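Local coordinates for UPF0311 protein RPA1785 (PDB 3C5O) that is of unknown function but folds as a closed antiparallel beta-barrel of the UPF0311 (DUF3237) family and is found as an assembly of four chains, at residues G138-H143 and V147-H152; A75-T78 and A82-Y85. All coordinates share one frame; numbering follows the deposited sequence.

Contact 1: G138-H143 and V147-H152; sequences GSAARH and VVIDVH
With CG1 anti to the backbone N (chi1 170°), V147 turns CG2 across to R142, whose CD it meets at 3.5 Å; the arginine chain, bent at chi2 and chi3, touches with this aliphatic carbon. I149 has an unusual first torsion (chi1 -24°): CG2 comes to 3.7 Å from G138 CA, where the lack of a side chain makes room for the branched residue, while CD1 reaches A140 CB at 3.9 Å. A140, whose side chain is a single methyl, faces I149 as a non-hydrogen-bonded pair, CA to CA 4.1 Å. Two hydrogen-bonded pairs hold the strands together. S139 and D150 exchange nearly straight bonds (S139 N to D150 O 2.9 Å, D150 N to S139 O 2.8 Å); at A141 and V148, the bond from V148 N to A141 O is straight, but the return one is bent and weak. On the D150 face, the carboxylate OD1 is bonded to T14 OG1, and P5, T6 and L7 of a second subunit pack on D150, H152 and S139. This antiparallel hairpin is the last of the barrel, flanked by strand 114-122 beside residues 138-142 and by strand 9-27, which closes the barrel, beside residues 147-152.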
loop_
_atom_site.group_PDB
_atom_site.type_symbol
_atom_site.label_atom_id
_atom_site.label_comp_id
_atom_site.label_asym_id
_atom_site.label_seq_id
_atom_site.Cartn_x
_atom_site.Cartn_y
_atom_site.Cartn_z
ATOM N N GLY B 138 16.993 2.576 -7.595
ATOM C CA GLY B 138 17.211 3.621 -8.589
ATOM C C GLY B 138 17.933 4.829 -8.031
ATOM O O GLY B 138 17.596 5.295 -6.955
ATOM N N SER B 139 18.922 5.339 -8.754
ATOM C CA SER B 139 19.545 6.617 -8.398
ATOM C C SER B 139 19.125 7.561 -9.511
ATOM O O SER B 139 19.367 7.269 -10.701
ATOM C CB SER B 139 21.060 6.496 -8.325
ATOM O OG SER B 139 21.665 7.723 -7.958
ATOM N N ALA B 140 18.458 8.659 -9.155
ATOM C CA ALA B 140 17.781 9.473 -10.166
ATOM C C ALA B 140 18.248 10.925 -10.258
ATOM O O ALA B 140 19.058 11.373 -9.446
ATOM C CB ALA B 140 16.254 9.355 -10.022
ATOM N N ALA B 141 17.770 11.642 -11.276
ATOM C CA ALA B 141 18.113 13.043 -11.474
ATOM C C ALA B 141 16.884 13.811 -11.965
ATOM O O ALA B 141 16.210 13.353 -12.877
ATOM C CB ALA B 141 19.253 13.171 -12.453
ATOM N N ARG B 142 16.594 14.953 -11.341
ATOM C CA ARG B 142 15.424 15.776 -11.670
ATOM C C ARG B 142 15.871 16.879 -12.604
ATOM O O ARG B 142 16.735 17.693 -12.247
ATOM C CB ARG B 142 14.856 16.447 -10.417
ATOM C CG ARG B 142 13.331 16.424 -10.200
ATOM C CD ARG B 142 12.407 16.364 -11.435
ATOM N NE ARG B 142 11.908 17.692 -11.815
ATOM C CZ ARG B 142 10.710 18.188 -11.516
ATOM N NH1 ARG B 142 9.821 17.479 -10.823
ATOM N NH2 ARG B 142 10.397 19.408 -11.932
ATOM N N HIS B 143 15.305 16.890 -13.806
ATOM C CA HIS B 143 15.423 18.042 -14.690
ATOM C C HIS B 143 14.044 18.679 -14.874
ATOM O O HIS B 143 13.045 18.179 -14.345
ATOM C CB HIS B 143 16.067 17.645 -16.004
ATOM C CG HIS B 143 17.441 17.069 -15.838
ATOM N ND1 HIS B 143 17.711 15.723 -15.995
ATOM C CD2 HIS B 143 18.618 17.653 -15.502
ATOM C CE1 HIS B 143 18.999 15.506 -15.784
ATOM N NE2 HIS B 143 19.573 16.662 -15.489
ATOM N N VAL B 147 12.830 13.093 -15.716
ATOM C CA VAL B 147 13.506 12.423 -14.610
ATOM C C VAL B 147 14.278 11.225 -15.187
ATOM O O VAL B 147 13.732 10.472 -15.990
ATOM C CB VAL B 147 12.491 11.956 -13.535
ATOM C CG1 VAL B 147 13.172 11.062 -12.519
ATOM C CG2 VAL B 147 11.827 13.180 -12.823
ATOM N N VAL B 148 15.553 11.086 -14.801
ATOM C CA VAL B 148 16.466 10.059 -15.300
ATOM C C VAL B 148 16.845 9.132 -14.152
ATOM O O VAL B 148 17.552 9.541 -13.243
ATOM C CB VAL B 148 17.757 10.681 -15.862
ATOM C CG1 VAL B 148 18.738 9.602 -16.366
ATOM C CG2 VAL B 148 17.450 11.658 -16.980
ATOM N N ILE B 149 16.393 7.879 -14.209
ATOM C CA ILE B 149 16.617 6.923 -13.132
ATOM C C ILE B 149 17.591 5.895 -13.638
ATOM O O ILE B 149 17.289 5.171 -14.581
ATOM C CB ILE B 149 15.356 6.055 -12.779
ATOM C CG1 ILE B 149 13.989 6.699 -13.171
ATOM C CG2 ILE B 149 15.485 5.421 -11.357
ATOM C CD1 ILE B 149 13.499 7.753 -12.333
ATOM N N ASP B 150 18.735 5.802 -12.986
ATOM C CA ASP B 150 19.686 4.746 -13.254
ATOM C C ASP B 150 19.346 3.600 -12.341
ATOM O O ASP B 150 19.417 3.734 -11.116
ATOM C CB ASP B 150 21.096 5.237 -12.984
ATOM C CG ASP B 150 21.511 6.310 -13.947
ATOM O OD1 ASP B 150 21.367 6.104 -15.173
ATOM O OD2 ASP B 150 21.989 7.363 -13.481
ATOM N N VAL B 151 18.972 2.480 -12.939
ATOM C CA VAL B 151 18.435 1.330 -12.204
ATOM C C VAL B 151 19.550 0.313 -11.957
ATOM O O VAL B 151 20.269 -0.075 -12.874
ATOM C CB VAL B 151 17.232 0.660 -12.963
ATOM C CG1 VAL B 151 16.688 -0.550 -12.192
ATOM C CG2 VAL B 151 16.083 1.673 -13.214
ATOM N N HIS B 152 19.676 -0.113 -10.709
ATOM C CA HIS B 152 20.688 -1.054 -10.312
ATOM C C HIS B 152 20.030 -2.296 -9.760
ATOM O O HIS B 152 19.128 -2.197 -8.940
ATOM C CB HIS B 152 21.577 -0.419 -9.249
ATOM C CG HIS B 152 22.205 0.858 -9.698
ATOM N ND1 HIS B 152 23.442 0.905 -10.291
ATOM C CD2 HIS B 152 21.748 2.132 -9.685
ATOM C CE1 HIS B 152 23.741 2.153 -10.597
ATOM N NE2 HIS B 152 22.726 2.919 -10.246
#

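Contact 2: A75-T78 and A82-Y85; sequences AFET and AVVY
F76 lays one face of its ring over V84, whose CB sits 3.7 Å from the ring centroid and 15° off the normal, a CH-pi contact. The phenyl CG occupies the crowded position between the backbone N and the carbonyl carbon (chi1 65°), which stands the ring beside the valine, both side chains pointing the same way. CB lies under the face, toward the rim, and the two methyls flank it below the ring's edge; of these CG2 comes nearer, 3.6 Å from F76 CE1. A flat aromatic and a beta-branched aliphatic suit this buried face, where I48 packs on F76 and F121 on V84. Below them the backbones pair directly: V84 N bonds to F76 O (2.7 Å, 172°), and F76 N bonds back to V84 O. Residues 75-78 and 82-85 are thus the turn end of an antiparallel beta-hairpin, formed by neighbouring strands 68-78 and 83-93 of the barrel. Toward the turn, T78 N bonds to A82 O, and A82 N returns to the side chain, T78 OG1, at 3.0 Å. A threonine suits this place because its hydroxyl takes over from a backbone carbonyl; the same hydroxyl is hydrogen-bonded to D80 OD1 in the turn, its strongest polar partner. The small A82 CB fits 3.4 Å from T78 OG1. On the other face the base of the extended E77 side chain touches the second strand, CG 3.2 Å from A82 O and 4.1 Å from V83 CG2. A75 and Y85 pair on that face too, and the Y85 ring meets F59 of a third subunit.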
loop_
_atom_site.group_PDB
_atom_site.type_symbol
_atom_site.label_atom_id
_atom_site.label_comp_id
_atom_site.label_asym_id
_atom_site.label_seq_id
_atom_site.Cartn_x
_atom_site.Cartn_y
_atom_site.Cartn_z
ATOM N N ALA B 75 4.243 2.544 -17.100
ATOM C CA ALA B 75 4.589 1.310 -17.778
ATOM C C ALA B 75 5.544 1.612 -18.907
ATOM O O ALA B 75 5.585 2.743 -19.421
ATOM C CB ALA B 75 3.349 0.626 -18.302
ATOM N N PHE B 76 6.327 0.613 -19.297
ATOM C CA PHE B 76 7.032 0.703 -20.563
ATOM C C PHE B 76 6.839 -0.538 -21.404
ATOM O O PHE B 76 6.541 -1.621 -20.891
ATOM C CB PHE B 76 8.516 1.081 -20.388
ATOM C CG PHE B 76 9.360 0.058 -19.671
ATOM C CD1 PHE B 76 9.963 -1.006 -20.374
ATOM C CD2 PHE B 76 9.626 0.192 -18.308
ATOM C CE1 PHE B 76 10.778 -1.941 -19.717
ATOM C CE2 PHE B 76 10.454 -0.715 -17.635
ATOM C CZ PHE B 76 11.036 -1.793 -18.340
ATOM N N GLU B 77 6.975 -0.352 -22.710
ATOM C CA GLU B 77 6.962 -1.441 -23.654
ATOM C C GLU B 77 8.315 -1.583 -24.373
ATOM O O GLU B 77 8.829 -0.620 -24.948
ATOM C CB GLU B 77 5.843 -1.249 -24.674
ATOM C CG GLU B 77 5.669 -2.456 -25.558
ATOM C CD GLU B 77 4.487 -2.346 -26.510
ATOM O OE1 GLU B 77 4.030 -1.203 -26.776
ATOM O OE2 GLU B 77 4.025 -3.419 -27.003
ATOM N N THR B 78 8.864 -2.795 -24.367
ATOM C CA THR B 78 10.124 -3.055 -25.045
ATOM C C THR B 78 9.987 -3.290 -26.557
ATOM O O THR B 78 8.878 -3.560 -27.077
ATOM C CB THR B 78 10.844 -4.238 -24.444
ATOM O OG1 THR B 78 10.160 -5.445 -24.812
ATOM C CG2 THR B 78 10.932 -4.094 -22.936
ATOM N N ALA B 82 7.444 -6.818 -24.754
ATOM C CA ALA B 82 7.064 -6.862 -23.348
ATOM C C ALA B 82 6.411 -5.554 -22.918
ATOM O O ALA B 82 6.844 -4.470 -23.323
ATOM C CB ALA B 82 8.271 -7.116 -22.490
ATOM N N VAL B 83 5.374 -5.668 -22.096
ATOM C CA VAL B 83 4.815 -4.533 -21.385
ATOM C C VAL B 83 5.203 -4.716 -19.939
ATOM O O VAL B 83 4.936 -5.750 -19.355
ATOM C CB VAL B 83 3.278 -4.452 -21.547
ATOM C CG1 VAL B 83 2.691 -3.353 -20.687
ATOM C CG2 VAL B 83 2.937 -4.224 -23.023
ATOM N N VAL B 84 5.869 -3.711 -19.387
ATOM C CA VAL B 84 6.366 -3.741 -18.009
ATOM C C VAL B 84 5.732 -2.612 -17.232
ATOM O O VAL B 84 5.889 -1.434 -17.572
ATOM C CB VAL B 84 7.928 -3.621 -17.914
ATOM C CG1 VAL B 84 8.395 -3.857 -16.481
ATOM C CG2 VAL B 84 8.627 -4.644 -18.867
ATOM N N TYR B 85 4.986 -2.991 -16.198
ATOM C CA TYR B 85 4.408 -2.048 -15.239
ATOM C C TYR B 85 5.451 -1.663 -14.177
ATOM O O TYR B 85 6.122 -2.527 -13.609
ATOM C CB TYR B 85 3.155 -2.692 -14.644
ATOM C CG TYR B 85 2.645 -2.076 -13.356
ATOM C CD1 TYR B 85 2.309 -0.721 -13.282
ATOM C CD2 TYR B 85 2.465 -2.865 -12.221
ATOM C CE1 TYR B 85 1.866 -0.157 -12.084
ATOM C CE2 TYR B 85 2.009 -2.324 -11.052
ATOM C CZ TYR B 85 1.711 -0.980 -10.976
ATOM O OH TYR B 85 1.241 -0.478 -9.776
#

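Contacts 1 and 2 are two hairpins of one closed antiparallel sheet, and they follow one another along the chain, contact 2 closing in sequence before contact 1 opens. Their centres lie about 18 Å apart and their nearest atoms about 8 Å, so they do not touch. Strand 114-122 relates them, since it is the neighbour of strand 83-93 on one side and of strand 136-142 on the other. The centre of contact 1 is about 6 Å from the centre of the chain and that of contact 2, at the turn end of its hairpin, about 15 Å. Each also meets a different copy of the protein, contact 1 a second subunit and contact 2 a third. With the function unknown, no active site can be assigned to either.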